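PDB 2ERV: lipid A deacylase PagL from Pseudomonas aeruginosa, which hydrolyses the ester bond at the 3 position of lipid A in the bacterial outer membrane, releasing a primary fatty acyl chain. Local coordinates for residues Ser13-Tyr17 with Thr46-Gly50. Numbering follows the deposited sequence.
Sequences SGMTY and TYWEG
E49 reaches across to the start of the neighbouring strand and accepts the backbone N-H of M15, whose N lies 2.8 Å from E49 OE1. CG stands anti to the backbone N (chi1 -176°) and the chain beyond it is extended, which carries the carboxylate to M15; OE1 presents the lone pair that faces away from OE2. It appears to take the place that the E49 carbonyl would hold in a regular pair, while a water bridges M15 O to E49 O. The return bond, 3.0 Å from E49 N to M15 O, completes the grip. The M15 side chain slants across E49, CG 3.5 Å from OE1, before its flexible thioether end bends away and touches a bound detergent. Further along, Y17 and Y47 form a hydrogen-bonded pair, with 2.7 Å from Y47 N to Y17 O. Their rings lie side by side on the outer face of the barrel and meet edge to edge, 3.9 Å between the two CD2 atoms; tyrosine, apolar along its ring and polar at its hydroxyl, fits this lipid-facing surface. T16 and W48 point together to the inner face, where T16 CG2 approaches W48 CE3 obliquely at 3.4 Å. T46 CG2, from W48's own strand, lies over one face of the indole; compact threonines suit places beside so broad a ring. T16 OG1 is hydrogen-bonded to S141 OG, and W48 NE1 to S59 OG, satisfying these buried polar atoms. W48 packs about 6 Å from the catalytic E140, side chain to side chain. Where strand pairing ends, the M15 N-H thus keeps an acceptor, whose negative charge probably strengthens the bond.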
# COMPACT_ATOMS: atom_id res chain seq x y z
N SER A 13 15.63 0.00 6.62
CA SER A 13 16.26 0.90 5.63
C SER A 13 16.62 0.21 4.29
O SER A 13 17.51 0.68 3.58
CB SER A 13 17.50 1.60 6.23
OG SER A 13 17.15 2.48 7.30
N GLY A 14 15.94 -0.89 3.95
CA GLY A 14 16.06 -1.45 2.60
C GLY A 14 15.03 -0.79 1.68
O GLY A 14 13.98 -0.35 2.14
N MET A 15 15.30 -0.75 0.38
CA MET A 15 14.39 -0.06 -0.60
C MET A 15 13.24 -0.98 -0.97
O MET A 15 13.42 -2.18 -0.93
CB MET A 15 15.16 0.23 -1.90
CG MET A 15 16.31 1.26 -1.77
SD MET A 15 15.73 2.80 -1.00
CE MET A 15 14.47 3.39 -2.15
N THR A 16 12.08 -0.43 -1.30
CA THR A 16 10.98 -1.17 -1.83
C THR A 16 10.52 -0.39 -3.02
O THR A 16 10.67 0.87 -3.06
CB THR A 16 9.78 -1.24 -0.86
OG1 THR A 16 9.35 0.10 -0.56
CG2 THR A 16 10.18 -1.83 0.51
N TYR A 17 9.98 -1.08 -4.00
CA TYR A 17 9.52 -0.40 -5.21
C TYR A 17 8.23 -1.07 -5.53
O TYR A 17 8.20 -2.30 -5.57
CB TYR A 17 10.52 -0.67 -6.37
CG TYR A 17 11.91 -0.17 -6.09
CD1 TYR A 17 12.26 1.17 -6.31
CD2 TYR A 17 12.88 -1.02 -5.59
CE1 TYR A 17 13.56 1.64 -6.04
CE2 TYR A 17 14.17 -0.58 -5.32
CZ TYR A 17 14.49 0.73 -5.54
OH TYR A 17 15.76 1.15 -5.24
N THR A 46 5.29 -5.65 -5.61
CA THR A 46 6.34 -4.92 -4.87
C THR A 46 7.61 -5.67 -4.99
O THR A 46 7.61 -6.90 -4.88
CB THR A 46 5.97 -4.74 -3.37
OG1 THR A 46 4.70 -4.04 -3.26
CG2 THR A 46 6.99 -3.87 -2.62
N TYR A 47 8.71 -4.95 -5.24
CA TYR A 47 10.03 -5.56 -5.12
C TYR A 47 10.67 -5.03 -3.84
O TYR A 47 10.59 -3.83 -3.55
CB TYR A 47 10.92 -5.19 -6.34
CG TYR A 47 12.33 -5.69 -6.21
CD1 TYR A 47 12.63 -7.01 -6.49
CD2 TYR A 47 13.36 -4.85 -5.81
CE1 TYR A 47 13.92 -7.49 -6.37
CE2 TYR A 47 14.69 -5.35 -5.69
CZ TYR A 47 14.92 -6.66 -5.98
OH TYR A 47 16.18 -7.20 -5.90
N TRP A 48 11.31 -5.93 -3.10
CA TRP A 48 11.91 -5.65 -1.82
C TRP A 48 13.38 -5.94 -1.96
O TRP A 48 13.72 -7.12 -2.16
CB TRP A 48 11.38 -6.65 -0.76
CG TRP A 48 9.85 -6.56 -0.55
CD1 TRP A 48 8.87 -7.13 -1.35
CD2 TRP A 48 9.15 -5.81 0.44
NE1 TRP A 48 7.61 -6.80 -0.89
CE2 TRP A 48 7.76 -5.98 0.21
CE3 TRP A 48 9.55 -5.00 1.53
CZ2 TRP A 48 6.78 -5.38 1.03
CZ3 TRP A 48 8.59 -4.43 2.32
CH2 TRP A 48 7.22 -4.60 2.08
N GLU A 49 14.22 -4.94 -1.79
CA GLU A 49 15.66 -5.07 -1.78
C GLU A 49 16.08 -6.13 -0.76
O GLU A 49 15.46 -6.24 0.33
CB GLU A 49 16.32 -3.74 -1.45
CG GLU A 49 17.85 -3.75 -1.50
CD GLU A 49 18.52 -2.51 -0.92
OE1 GLU A 49 17.85 -1.58 -0.41
OE2 GLU A 49 19.77 -2.46 -1.00
N GLY A 50 17.11 -6.90 -1.09
CA GLY A 50 17.57 -7.97 -0.20
C GLY A 50 18.17 -7.39 1.05
O GLY A 50 18.42 -6.20 1.12
O HOH W 1 13.68 -4.27 1.36